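Local coordinates for protein lipid II:glycine glycyltransferase (Staphylococcus aureus, PDB 6SNR) that probably adds the first glycine of the pentaglycine interpeptide bridge to the lysine of membrane-bound lipid II, using glycyl-tRNA(Gly) as donor, in staphylococcal cell-wall synthesis, at residues A[30-35]-A[218-223]; A[78-83]-A[105-110]; A[121-126]-A[383-388]; A[214-219]-A[306-311]; A[339-344]-A[352-357]. All blocks are in the same frame, centred on the assembly; numbering follows the deposited sequence.

Interaction 1: residues A[30-35]-A[218-223]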
# COMPACT_ATOMS: atom_id res chain seq x y z
N ALA A 30 -5.89 -5.89 -14.93
CA ALA A 30 -5.62 -6.12 -16.37
C ALA A 30 -5.96 -4.94 -17.22
O ALA A 30 -5.21 -4.60 -18.15
CB ALA A 30 -6.32 -7.37 -16.86
N GLU A 31 -7.03 -4.21 -16.88
CA GLU A 31 -7.35 -3.02 -17.64
C GLU A 31 -6.20 -2.02 -17.63
O GLU A 31 -5.93 -1.39 -18.65
CB GLU A 31 -8.63 -2.33 -17.14
CG GLU A 31 -9.87 -3.13 -17.38
CD GLU A 31 -10.35 -3.08 -18.81
OE1 GLU A 31 -9.93 -2.20 -19.59
OE2 GLU A 31 -11.17 -3.97 -19.16
N THR A 32 -5.49 -1.89 -16.50
CA THR A 32 -4.39 -0.92 -16.38
C THR A 32 -3.19 -1.29 -17.23
O THR A 32 -2.38 -0.45 -17.58
CB THR A 32 -3.90 -0.72 -14.93
OG1 THR A 32 -3.06 -1.82 -14.54
CG2 THR A 32 -5.01 -0.55 -13.98
N LYS A 33 -3.07 -2.56 -17.55
CA LYS A 33 -1.91 -3.01 -18.29
C LYS A 33 -2.07 -2.91 -19.81
O LYS A 33 -1.10 -3.13 -20.55
CB LYS A 33 -1.55 -4.43 -17.87
CG LYS A 33 -1.15 -4.54 -16.40
CD LYS A 33 0.18 -3.85 -16.11
CE LYS A 33 0.59 -4.00 -14.66
NZ LYS A 33 1.96 -3.45 -14.42
N LYS A 34 -3.26 -2.56 -20.27
CA LYS A 34 -3.47 -2.35 -21.70
C LYS A 34 -2.52 -1.27 -22.21
O LYS A 34 -2.00 -1.38 -23.30
CB LYS A 34 -4.94 -2.00 -22.03
CG LYS A 34 -5.92 -3.13 -21.84
CD LYS A 34 -7.35 -2.63 -22.08
CE LYS A 34 -8.36 -3.76 -22.08
NZ LYS A 34 -9.74 -3.22 -22.37
N LEU A 35 -2.29 -0.26 -21.39
CA LEU A 35 -1.52 0.92 -21.77
C LEU A 35 -0.08 0.55 -22.09
O LEU A 35 0.58 1.26 -22.86
CB LEU A 35 -1.57 1.96 -20.64
CG LEU A 35 -1.05 3.37 -20.94
CD1 LEU A 35 -1.95 4.03 -21.97
CD2 LEU A 35 -1.02 4.19 -19.66
N ASP A 218 -8.47 5.08 -12.18
CA ASP A 218 -9.74 5.03 -12.88
C ASP A 218 -10.28 3.61 -13.06
O ASP A 218 -11.48 3.41 -13.16
CB ASP A 218 -9.58 5.64 -14.28
CG ASP A 218 -9.39 7.15 -14.28
OD1 ASP A 218 -9.61 7.82 -13.24
OD2 ASP A 218 -8.99 7.67 -15.34
N ALA A 219 -9.40 2.62 -13.18
CA ALA A 219 -9.87 1.24 -13.31
C ALA A 219 -10.47 0.69 -12.02
O ALA A 219 -11.49 0.01 -12.01
CB ALA A 219 -8.73 0.33 -13.75
N LEU A 220 -9.78 0.95 -10.93
CA LEU A 220 -10.08 0.31 -9.68
C LEU A 220 -10.91 1.13 -8.65
O LEU A 220 -11.50 0.55 -7.78
CB LEU A 220 -8.74 -0.13 -9.08
CG LEU A 220 -8.09 -1.32 -9.84
CD1 LEU A 220 -6.58 -1.10 -9.90
CD2 LEU A 220 -8.41 -2.61 -9.12
N HIS A 221 -10.88 2.44 -8.75
CA HIS A 221 -11.55 3.30 -7.76
C HIS A 221 -13.08 3.10 -7.69
O HIS A 221 -13.67 3.01 -6.59
CB HIS A 221 -11.24 4.75 -7.97
CG HIS A 221 -12.00 5.65 -7.04
ND1 HIS A 221 -11.83 5.61 -5.66
CD2 HIS A 221 -12.93 6.60 -7.28
CE1 HIS A 221 -12.64 6.50 -5.10
NE2 HIS A 221 -13.33 7.10 -6.06
N GLU A 222 -13.67 2.95 -8.86
CA GLU A 222 -15.12 2.68 -8.99
C GLU A 222 -15.61 1.56 -8.06
O GLU A 222 -16.66 1.66 -7.43
CB GLU A 222 -15.39 2.27 -10.46
CG GLU A 222 -16.81 2.50 -10.95
CD GLU A 222 -17.17 1.66 -12.16
OE1 GLU A 222 -16.44 0.71 -12.55
OE2 GLU A 222 -18.23 1.94 -12.72
N ASP A 223 -14.83 0.47 -7.96
CA ASP A 223 -15.10 -0.67 -7.11
C ASP A 223 -14.63 -0.56 -5.65
O ASP A 223 -14.80 -1.50 -4.86
CB ASP A 223 -14.45 -1.93 -7.75
CG ASP A 223 -14.95 -2.19 -9.14
OD1 ASP A 223 -16.19 -2.16 -9.43
OD2 ASP A 223 -14.09 -2.40 -10.02
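Thr32 and Ala219 meet methyl to methyl, with Thr32 CG2 3.8 Å from Ala219 CB, and this pair forms the close part of a small contact between helix 27-33 and helix 210-220. The branching of the threonine explains it: OG1 sits between the backbone N and the carbonyl carbon (chi1 78°), turned back on its own helix where it hydrogen-bonds to Trp29 O, and CG2 is left to face the other helix. Beside it, Leu220 brings CD1 to 4.4 Å from Thr32 CG2, on the buried side, where the leucine also packs on Leu23 and Trp29. Two helices thus approach with small side chains at the point of contact, the CA atoms of Glu31 and Ala219 being 6.6 Å apart, joining a helix whose Ala30 packs on strand 50-61 of one mixed sheet to a helix packed on the other. Toward solvent the packing thins out. Glu31 offers Ala219 CB only its CB, at 4.3 Å, and then bends away, its carboxylate held within its own segment by a salt bridge from Lys34 NZ to Glu31 OE1 of 3.0 Å. Polar ties flank the apolar patch, among them Thr32 O to Asn215 ND2 and Ala219 O to Lys28 NZ.

Interaction 2: residues A[78-83]-A[105-110]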
# COMPACT_ATOMS: atom_id res chain seq x y z
N VAL A 78 -5.35 -20.47 -6.67
CA VAL A 78 -5.71 -21.85 -6.39
C VAL A 78 -5.01 -22.30 -5.12
O VAL A 78 -3.99 -21.77 -4.77
CB VAL A 78 -5.37 -22.79 -7.58
CG1 VAL A 78 -3.88 -23.00 -7.80
CG2 VAL A 78 -6.08 -24.12 -7.42
N ASP A 79 -5.59 -23.28 -4.44
CA ASP A 79 -4.90 -24.03 -3.38
C ASP A 79 -3.87 -24.95 -4.06
O ASP A 79 -4.25 -25.86 -4.79
CB ASP A 79 -5.95 -24.78 -2.55
CG ASP A 79 -5.36 -25.63 -1.44
OD1 ASP A 79 -4.12 -25.75 -1.32
OD2 ASP A 79 -6.18 -26.20 -0.67
N TYR A 80 -2.58 -24.69 -3.82
CA TYR A 80 -1.46 -25.40 -4.48
C TYR A 80 -1.34 -26.84 -3.96
O TYR A 80 -0.61 -27.63 -4.57
CB TYR A 80 -0.13 -24.61 -4.40
CG TYR A 80 -0.13 -23.48 -5.40
CD1 TYR A 80 -0.80 -22.28 -5.14
CD2 TYR A 80 0.46 -23.63 -6.67
CE1 TYR A 80 -0.87 -21.26 -6.10
CE2 TYR A 80 0.39 -22.64 -7.62
CZ TYR A 80 -0.27 -21.44 -7.34
OH TYR A 80 -0.34 -20.51 -8.32
N SER A 81 -2.07 -27.16 -2.90
CA SER A 81 -2.25 -28.56 -2.50
C SER A 81 -3.38 -29.31 -3.22
O SER A 81 -3.52 -30.52 -3.03
CB SER A 81 -2.48 -28.64 -1.00
OG SER A 81 -1.46 -27.94 -0.30
N ASN A 82 -4.17 -28.61 -4.04
CA ASN A 82 -5.22 -29.25 -4.83
C ASN A 82 -4.63 -29.62 -6.18
O ASN A 82 -4.64 -28.82 -7.13
CB ASN A 82 -6.40 -28.28 -4.96
CG ASN A 82 -7.60 -28.88 -5.65
OD1 ASN A 82 -7.47 -29.83 -6.42
ND2 ASN A 82 -8.78 -28.28 -5.41
N LYS A 83 -4.07 -30.82 -6.28
CA LYS A 83 -3.40 -31.26 -7.49
C LYS A 83 -4.30 -31.25 -8.73
O LYS A 83 -3.84 -30.91 -9.83
CB LYS A 83 -2.82 -32.68 -7.31
CG LYS A 83 -1.69 -32.78 -6.31
CD LYS A 83 -1.06 -34.17 -6.38
CE LYS A 83 0.12 -34.32 -5.45
NZ LYS A 83 -0.28 -34.27 -4.01
N ILE A 105 4.97 -19.87 -19.90
CA ILE A 105 3.93 -19.47 -18.95
C ILE A 105 4.65 -19.23 -17.62
O ILE A 105 5.19 -20.14 -17.01
CB ILE A 105 2.88 -20.56 -18.73
CG1 ILE A 105 2.12 -20.83 -20.03
CG2 ILE A 105 1.91 -20.18 -17.60
CD1 ILE A 105 1.41 -22.15 -20.01
N LYS A 106 4.60 -17.98 -17.19
CA LYS A 106 5.33 -17.52 -15.99
C LYS A 106 4.33 -17.27 -14.88
O LYS A 106 3.38 -16.48 -15.08
CB LYS A 106 6.09 -16.24 -16.32
CG LYS A 106 6.87 -15.62 -15.11
CD LYS A 106 7.59 -14.38 -15.52
CE LYS A 106 8.66 -14.63 -16.56
NZ LYS A 106 9.75 -15.53 -16.09
N ILE A 107 4.59 -17.85 -13.70
CA ILE A 107 3.69 -17.61 -12.56
C ILE A 107 4.50 -17.19 -11.32
O ILE A 107 5.72 -17.41 -11.26
CB ILE A 107 2.85 -18.83 -12.20
CG1 ILE A 107 3.75 -19.94 -11.60
CG2 ILE A 107 2.06 -19.39 -13.39
CD1 ILE A 107 3.00 -21.11 -11.06
N ASP A 108 3.82 -16.55 -10.37
CA ASP A 108 4.49 -16.00 -9.18
C ASP A 108 3.47 -15.78 -8.04
O ASP A 108 3.26 -14.64 -7.59
CB ASP A 108 5.36 -14.73 -9.48
CG ASP A 108 4.65 -13.62 -10.21
OD1 ASP A 108 3.47 -13.75 -10.60
OD2 ASP A 108 5.26 -12.59 -10.49
N PRO A 109 2.83 -16.85 -7.58
CA PRO A 109 1.71 -16.69 -6.67
C PRO A 109 2.16 -16.18 -5.30
O PRO A 109 3.32 -16.36 -4.92
CB PRO A 109 1.13 -18.08 -6.59
CG PRO A 109 2.30 -19.00 -6.82
CD PRO A 109 3.09 -18.26 -7.86
N ASP A 110 1.26 -15.56 -4.57
CA ASP A 110 1.56 -15.08 -3.22
C ASP A 110 1.40 -16.24 -2.23
O ASP A 110 0.37 -16.36 -1.57
CB ASP A 110 0.64 -13.94 -2.86
CG ASP A 110 0.99 -13.27 -1.53
OD1 ASP A 110 2.01 -13.60 -0.87
OD2 ASP A 110 0.17 -12.42 -1.15
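Tyr80 OH, which hydrogen-bonds to Phe76 O of the preceding strand, also lies against the ring of Pro109, 3.3 Å from Pro109 CB. Pro109 CG is nearly as close to the hydroxyl and comes within 3.6 Å of Tyr80 CZ, so the proline covers the phenol end of the tyrosine at an oblique angle. Ile107 CD1 reaches the same oxygen more loosely, at 4.4 Å. Val78 CG1 rests over one face of the Tyr80 ring, offset toward its rim, which together with the hydroxyl bond probably limits how the ring can turn. The tyrosine is delivered by a compact turn. Asp79 to Asn82 form a type I beta turn closed by Asn82 N to Asp79 O, 2.9 Å, and the aspartate side chain adds an Asx turn, with OD1 accepting from Ser81 N at 2.9 Å. With CG anti to the carbonyl carbon (chi1 -77°), the Tyr80 ring runs inward from this turn. The contact lies at the C-terminal ends of the two strands of a beta-alpha-beta crossover: strand 68-78 leads through the turn, with Asn82 as N-cap, into helix 83-99, and strand 102-107 runs parallel to strand 68-78, while Leu86 and Ala119 of helices 83-99 and 117-125 pack against Tyr80.

Interaction 3: residues A[121-126]-A[383-388]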
# COMPACT_ATOMS: atom_id res chain seq x y z
N GLN A 121 6.67 -28.59 -4.59
CA GLN A 121 6.74 -30.00 -5.02
C GLN A 121 5.87 -30.22 -6.25
O GLN A 121 6.31 -30.82 -7.27
CB GLN A 121 6.30 -30.93 -3.88
CG GLN A 121 7.35 -31.01 -2.77
CD GLN A 121 7.10 -32.09 -1.73
OE1 GLN A 121 6.13 -32.84 -1.80
NE2 GLN A 121 8.00 -32.19 -0.75
N ASN A 122 4.66 -29.68 -6.18
CA ASN A 122 3.64 -29.94 -7.19
C ASN A 122 3.93 -29.19 -8.47
O ASN A 122 3.69 -29.70 -9.57
CB ASN A 122 2.22 -29.59 -6.65
CG ASN A 122 1.71 -30.56 -5.56
OD1 ASN A 122 2.25 -31.67 -5.36
ND2 ASN A 122 0.69 -30.12 -4.82
N LEU A 123 4.48 -27.98 -8.34
CA LEU A 123 4.92 -27.24 -9.53
C LEU A 123 6.12 -27.92 -10.22
O LEU A 123 6.17 -28.02 -11.44
CB LEU A 123 5.23 -25.76 -9.20
CG LEU A 123 4.00 -24.91 -8.82
CD1 LEU A 123 4.46 -23.60 -8.23
CD2 LEU A 123 3.12 -24.67 -10.04
N LYS A 124 7.05 -28.41 -9.41
CA LYS A 124 8.20 -29.13 -9.92
C LYS A 124 7.76 -30.38 -10.70
O LYS A 124 8.22 -30.60 -11.79
CB LYS A 124 9.17 -29.48 -8.80
CG LYS A 124 10.45 -30.11 -9.30
CD LYS A 124 11.38 -30.50 -8.17
CE LYS A 124 12.76 -30.82 -8.74
NZ LYS A 124 13.68 -31.25 -7.65
N ALA A 125 6.82 -31.13 -10.14
CA ALA A 125 6.29 -32.33 -10.77
C ALA A 125 5.58 -32.07 -12.09
O ALA A 125 5.63 -32.89 -13.02
CB ALA A 125 5.37 -33.06 -9.81
N LEU A 126 4.96 -30.89 -12.21
CA LEU A 126 4.31 -30.51 -13.46
C LEU A 126 5.25 -29.93 -14.53
O LEU A 126 4.81 -29.59 -15.61
CB LEU A 126 3.19 -29.49 -13.15
CG LEU A 126 1.94 -30.01 -12.43
CD1 LEU A 126 1.09 -28.86 -11.94
CD2 LEU A 126 1.13 -30.91 -13.34
N GLU A 383 8.13 -13.80 2.90
CA GLU A 383 9.02 -14.35 1.90
C GLU A 383 8.22 -15.34 1.07
O GLU A 383 7.67 -16.29 1.63
CB GLU A 383 10.17 -15.13 2.56
N LYS A 384 8.14 -15.09 -0.24
CA LYS A 384 7.31 -15.86 -1.14
C LYS A 384 8.13 -16.94 -1.84
O LYS A 384 9.37 -16.88 -1.88
CB LYS A 384 6.72 -14.91 -2.20
CG LYS A 384 5.60 -13.97 -1.73
CD LYS A 384 5.79 -13.08 -0.55
CE LYS A 384 4.91 -11.82 -0.63
NZ LYS A 384 3.64 -11.92 0.09
N ILE A 385 7.44 -17.92 -2.40
CA ILE A 385 8.15 -19.02 -3.05
C ILE A 385 8.86 -18.58 -4.32
O ILE A 385 9.86 -19.21 -4.73
CB ILE A 385 7.19 -20.21 -3.31
CG1 ILE A 385 5.94 -19.81 -4.11
CG2 ILE A 385 6.79 -20.83 -1.99
CD1 ILE A 385 5.16 -21.02 -4.64
N GLY A 386 8.39 -17.51 -4.98
CA GLY A 386 9.05 -16.95 -6.12
C GLY A 386 8.38 -17.19 -7.47
O GLY A 386 7.18 -17.30 -7.54
N GLU A 387 9.20 -17.18 -8.51
CA GLU A 387 8.79 -17.14 -9.90
C GLU A 387 9.09 -18.48 -10.55
O GLU A 387 10.18 -19.04 -10.33
CB GLU A 387 9.49 -16.00 -10.62
CG GLU A 387 8.99 -15.74 -12.03
CD GLU A 387 9.62 -14.50 -12.58
OE1 GLU A 387 9.28 -13.37 -12.14
OE2 GLU A 387 10.45 -14.61 -13.49
N PHE A 388 8.15 -19.00 -11.35
CA PHE A 388 8.28 -20.30 -11.99
C PHE A 388 7.85 -20.17 -13.45
O PHE A 388 6.88 -19.48 -13.77
CB PHE A 388 7.32 -21.32 -11.34
CG PHE A 388 7.54 -21.52 -9.86
CD1 PHE A 388 7.06 -20.62 -8.94
CD2 PHE A 388 8.22 -22.65 -9.39
CE1 PHE A 388 7.29 -20.79 -7.60
CE2 PHE A 388 8.41 -22.84 -8.02
CZ PHE A 388 7.96 -21.90 -7.14
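Leu123 and Phe388 meet through a CH-pi contact of nearly ideal geometry: Leu123 CD1 stands 3.8 Å from the centroid of the Phe388 ring, on the ring normal, and is almost equidistant from its six carbons. One methyl branch therefore does the touching, and the two side chains cross at about a right angle, the leucine end-on to the flat ring. The CG of Leu123 lies anti to its carbonyl carbon (chi1 -68°), which carries the isobutyl group off the helix toward Ile385 and Phe388. Apolar packing is the second element. The same Leu123 CD1 comes 4.5 Å from Ile385 CD1, a looser touch that places the isoleucine beside the methyl already seated on the phenylalanine. All three side chains are buried, and the contact between the segments is purely apolar. Polar bonds lie at its margins: Ile385 O accepts from His130 NE2, and Asn122 ND2 donates to Tyr80 O. Helix 117-125 packs on the mixed sheet where strand 388-391 runs antiparallel to strand 102-107. Ile107 of the latter touches both Leu123 and Phe388, Leu120 of helix 117-125 also packs on Phe388, and Phe128, just beyond the helix, adds to the cluster.

Interaction 4: residues A[214-219]-A[306-311]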
# COMPACT_ATOMS: atom_id res chain seq x y z
N GLU A 214 -3.57 8.21 -13.10
CA GLU A 214 -4.94 8.19 -13.51
C GLU A 214 -5.34 6.80 -14.09
O GLU A 214 -6.41 6.34 -13.82
CB GLU A 214 -5.19 9.31 -14.53
CG GLU A 214 -5.40 10.67 -13.85
CD GLU A 214 -5.45 11.83 -14.83
OE1 GLU A 214 -4.95 11.70 -15.97
OE2 GLU A 214 -5.97 12.89 -14.42
N ASN A 215 -4.43 6.18 -14.80
CA ASN A 215 -4.67 4.87 -15.43
C ASN A 215 -4.95 3.80 -14.38
O ASN A 215 -5.91 3.06 -14.46
CB ASN A 215 -3.43 4.49 -16.21
CG ASN A 215 -3.57 3.15 -16.91
OD1 ASN A 215 -4.47 2.98 -17.72
ND2 ASN A 215 -2.66 2.23 -16.63
N ILE A 216 -4.15 3.81 -13.34
CA ILE A 216 -4.42 2.89 -12.21
C ILE A 216 -5.70 3.26 -11.44
O ILE A 216 -6.62 2.45 -11.15
CB ILE A 216 -3.16 2.75 -11.32
CG1 ILE A 216 -2.65 4.09 -10.78
CG2 ILE A 216 -1.99 2.14 -12.08
CD1 ILE A 216 -1.30 3.99 -10.09
N TYR A 217 -5.83 4.53 -11.07
CA TYR A 217 -6.95 4.92 -10.27
C TYR A 217 -8.33 4.69 -10.91
O TYR A 217 -9.26 4.18 -10.25
CB TYR A 217 -6.74 6.39 -9.85
CG TYR A 217 -7.77 6.95 -8.89
CD1 TYR A 217 -7.60 6.84 -7.50
CD2 TYR A 217 -8.88 7.62 -9.34
CE1 TYR A 217 -8.54 7.36 -6.62
CE2 TYR A 217 -9.82 8.15 -8.47
CZ TYR A 217 -9.64 8.04 -7.09
OH TYR A 217 -10.56 8.58 -6.21
N ASP A 218 -8.47 5.08 -12.18
CA ASP A 218 -9.74 5.03 -12.88
C ASP A 218 -10.28 3.61 -13.06
O ASP A 218 -11.48 3.41 -13.16
CB ASP A 218 -9.58 5.64 -14.28
CG ASP A 218 -9.39 7.15 -14.28
OD1 ASP A 218 -9.61 7.82 -13.24
OD2 ASP A 218 -8.99 7.67 -15.34
N ALA A 219 -9.40 2.62 -13.18
CA ALA A 219 -9.87 1.24 -13.31
C ALA A 219 -10.47 0.69 -12.02
O ALA A 219 -11.49 0.01 -12.01
CB ALA A 219 -8.73 0.33 -13.75
N GLY A 306 0.78 12.53 0.28
CA GLY A 306 -0.31 11.81 -0.37
C GLY A 306 0.10 10.38 -0.66
O GLY A 306 1.31 10.04 -0.64
N ALA A 307 -0.91 9.53 -0.84
CA ALA A 307 -0.65 8.14 -1.15
C ALA A 307 -1.83 7.46 -1.82
O ALA A 307 -2.98 7.86 -1.66
CB ALA A 307 -0.33 7.42 0.13
N LEU A 308 -1.50 6.40 -2.57
CA LEU A 308 -2.50 5.52 -3.17
C LEU A 308 -2.57 4.18 -2.44
O LEU A 308 -1.52 3.54 -2.23
CB LEU A 308 -2.13 5.33 -4.62
CG LEU A 308 -2.38 6.48 -5.60
CD1 LEU A 308 -1.72 6.20 -6.96
CD2 LEU A 308 -3.86 6.71 -5.79
N LEU A 309 -3.78 3.77 -2.05
CA LEU A 309 -4.08 2.57 -1.27
C LEU A 309 -4.98 1.69 -2.12
O LEU A 309 -6.00 2.15 -2.61
CB LEU A 309 -4.84 2.94 0.00
CG LEU A 309 -5.24 1.85 0.97
CD1 LEU A 309 -4.01 1.19 1.55
CD2 LEU A 309 -6.19 2.37 2.07
N MET A 310 -4.55 0.45 -2.37
CA MET A 310 -5.33 -0.51 -3.18
C MET A 310 -5.88 -1.62 -2.36
O MET A 310 -5.39 -1.89 -1.26
CB MET A 310 -4.43 -1.15 -4.27
CG MET A 310 -3.52 -0.22 -5.00
SD MET A 310 -4.30 1.23 -5.70
CE MET A 310 -3.52 2.47 -4.75
N PHE A 311 -6.87 -2.37 -2.87
CA PHE A 311 -7.44 -3.49 -2.16
C PHE A 311 -7.71 -4.68 -3.08
O PHE A 311 -8.04 -4.49 -4.27
CB PHE A 311 -8.81 -3.17 -1.57
CG PHE A 311 -8.77 -2.12 -0.48
CD1 PHE A 311 -8.85 -0.78 -0.78
CD2 PHE A 311 -8.63 -2.52 0.81
CE1 PHE A 311 -8.80 0.19 0.26
CE2 PHE A 311 -8.58 -1.60 1.83
CZ PHE A 311 -8.65 -0.24 1.56
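Helix 210-220 passes over strand 302-312 with the CA atoms of Tyr217 and Leu308 8.4 Å apart, a separation bridged by side chains alone. Leu308 points at the helix and divides its two methyls between neighbouring residues. Its CD1 meets Ile216 CD1 at 3.9 Å, a methyl-to-methyl touch, and its CD2 lies 4.1 Å from Tyr217 CD1, oblique to the phenol ring. Ile216 holds CG1 between its backbone N and carbonyl carbon (chi1 56°), which brings the longer branch and its terminal methyl down onto the leucine. Tyr217, its CG opposite the backbone N (chi1 -175°), sets its ring against the other methyl, where it also packs on Leu228 and Leu189 and stacks with His221 of the following turn. All three side chains are buried, and Phe192 of helix 189-202 adds another neighbour to Leu308. This is helix-on-sheet packing within an alpha/beta domain, with helices 189-202 and 210-220 covering one face of the mixed sheet, consistent with the acetyltransferase-like fold of the FemABX family.

Interaction 5: residues A[339-344]-A[352-357]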
# COMPACT_ATOMS: atom_id res chain seq x y z
N THR A 339 -3.68 6.55 9.56
CA THR A 339 -5.04 6.79 9.06
C THR A 339 -5.42 5.75 7.98
O THR A 339 -6.54 5.21 8.01
CB THR A 339 -5.20 8.22 8.52
OG1 THR A 339 -4.91 9.15 9.59
CG2 THR A 339 -6.60 8.43 8.10
N MET A 340 -4.48 5.46 7.08
CA MET A 340 -4.75 4.55 5.96
C MET A 340 -4.91 3.13 6.45
O MET A 340 -5.77 2.38 5.95
CB MET A 340 -3.67 4.64 4.85
CG MET A 340 -3.77 5.94 4.05
SD MET A 340 -2.68 6.00 2.63
CE MET A 340 -1.11 5.80 3.40
N MET A 341 -4.14 2.75 7.46
CA MET A 341 -4.28 1.43 8.05
C MET A 341 -5.64 1.28 8.67
O MET A 341 -6.31 0.27 8.49
CB MET A 341 -3.20 1.15 9.06
CG MET A 341 -1.81 0.95 8.48
SD MET A 341 -0.63 0.79 9.85
CE MET A 341 0.92 0.64 8.97
N LYS A 342 -6.08 2.30 9.41
CA LYS A 342 -7.41 2.25 10.02
C LYS A 342 -8.52 2.19 8.97
O LYS A 342 -9.45 1.39 9.14
CB LYS A 342 -7.61 3.42 11.01
CG LYS A 342 -6.74 3.28 12.26
CD LYS A 342 -7.03 4.44 13.24
CE LYS A 342 -7.02 5.79 12.54
NZ LYS A 342 -7.21 6.95 13.47
N TYR A 343 -8.42 2.98 7.89
CA TYR A 343 -9.38 2.99 6.80
C TYR A 343 -9.42 1.60 6.17
O TYR A 343 -10.49 1.07 5.88
CB TYR A 343 -9.01 4.01 5.71
CG TYR A 343 -9.95 3.98 4.53
CD1 TYR A 343 -9.77 3.12 3.47
CD2 TYR A 343 -11.08 4.79 4.51
CE1 TYR A 343 -10.66 3.07 2.43
CE2 TYR A 343 -11.97 4.75 3.47
CZ TYR A 343 -11.74 3.91 2.40
OH TYR A 343 -12.62 3.85 1.34
N ALA A 344 -8.25 1.03 5.96
CA ALA A 344 -8.16 -0.27 5.31
C ALA A 344 -8.87 -1.32 6.18
O ALA A 344 -9.65 -2.14 5.67
CB ALA A 344 -6.69 -0.66 5.06
N TYR A 352 -1.93 -5.09 5.57
CA TYR A 352 -1.55 -3.82 4.94
C TYR A 352 -0.11 -3.99 4.46
O TYR A 352 0.85 -4.14 5.23
CB TYR A 352 -1.68 -2.69 5.96
CG TYR A 352 -1.39 -1.30 5.49
CD1 TYR A 352 -0.09 -0.76 5.53
CD2 TYR A 352 -2.41 -0.46 5.09
CE1 TYR A 352 0.17 0.53 5.13
CE2 TYR A 352 -2.17 0.83 4.70
CZ TYR A 352 -0.89 1.34 4.73
OH TYR A 352 -0.64 2.62 4.34
N ASP A 353 0.05 -4.10 3.13
CA ASP A 353 1.29 -4.50 2.50
C ASP A 353 2.05 -3.28 1.99
O ASP A 353 1.61 -2.55 1.08
CB ASP A 353 0.91 -5.48 1.35
CG ASP A 353 2.08 -6.15 0.71
OD1 ASP A 353 3.23 -5.70 0.85
OD2 ASP A 353 1.81 -7.13 -0.01
N PHE A 354 3.24 -3.04 2.55
CA PHE A 354 4.10 -1.95 2.12
C PHE A 354 4.93 -2.24 0.87
O PHE A 354 5.72 -1.39 0.45
CB PHE A 354 5.09 -1.60 3.24
CG PHE A 354 4.50 -0.75 4.33
CD1 PHE A 354 3.89 -1.34 5.41
CD2 PHE A 354 4.70 0.62 4.34
CE1 PHE A 354 3.38 -0.56 6.45
CE2 PHE A 354 4.21 1.41 5.40
CZ PHE A 354 3.56 0.81 6.44
N GLY A 355 4.81 -3.45 0.33
CA GLY A 355 5.53 -3.86 -0.85
C GLY A 355 6.95 -4.33 -0.58
O GLY A 355 7.30 -4.67 0.54
N GLY A 356 7.79 -4.25 -1.63
CA GLY A 356 9.03 -5.00 -1.65
C GLY A 356 10.15 -4.55 -0.74
O GLY A 356 10.27 -3.38 -0.41
N THR A 357 11.00 -5.52 -0.45
CA THR A 357 12.23 -5.29 0.32
C THR A 357 13.20 -6.41 0.05
O THR A 357 12.81 -7.52 -0.23
CB THR A 357 11.89 -5.18 1.83
OG1 THR A 357 13.05 -4.69 2.56
CG2 THR A 357 11.45 -6.48 2.42
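A beta-alpha-beta unit, made of strand 315-323, helix 332-347 and strand 351-356, is closed here by the helix folding back on the strand that follows it. The two short segments run at 134° to each other, their axes 10.1 Å apart at closest approach. Tyr352 occupies the centre. Its CG is anti to the backbone N (chi1 -178°), directing the ring at the helix, where Met341 CG sits over the middle of one face, 3.6 Å from the centroid in a CH-pi contact. Met341 SD stands higher above the same face, 4.8 Å from the centroid of the Tyr352 ring, a longer Met-aromatic contact. Ala344 CB meets the ring at its edge, near the plane, 4.3 Å from Tyr352 CD2. Met340 takes the phenol end: its chain bends at chi3 (-59°) and sets CE 3.3 Å from Tyr352 OH, a hydroxyl that hydrogen-bonds to Gln337 OE1 one helical turn earlier. Next along the strand, Asp353 makes an Asx turn with OD1 accepting from Gly355 N at 2.8 Å, and Phe354 lays one ring face against the edge of Tyr352. Trp377 and Phe373 extend this aromatic group. Met341, extended beyond CG, spans both rings, and its terminal CE finishes at the edge of Phe354, near the ring plane and 3.7 Å from Phe354 CZ.

How the interactions relate
Four of the contacts fall into two pairs, one on each mixed sheet, and interaction 1 lies beside the second. Interactions 2 and 3, with centres 7 Å apart, share the sheet containing strands 102-107 and 388-391; the Ile107 N to Phe388 O bond and the Asp110–Lys384 salt bridge join them. Interactions 4 and 5, centres 13 Å apart, pack on the other sheet, Leu309 and Phe311 of strand 302-312 touching Tyr352 and Ala344. Interaction 1 shares helix 210-220 with interaction 4 and ties it to helix 27-33. Along the chain, interactions 1 and 3 cross; the segments of interaction 3, 257 residues apart, bring C-terminal strand 388-391 back to the sheet of strand 102-107.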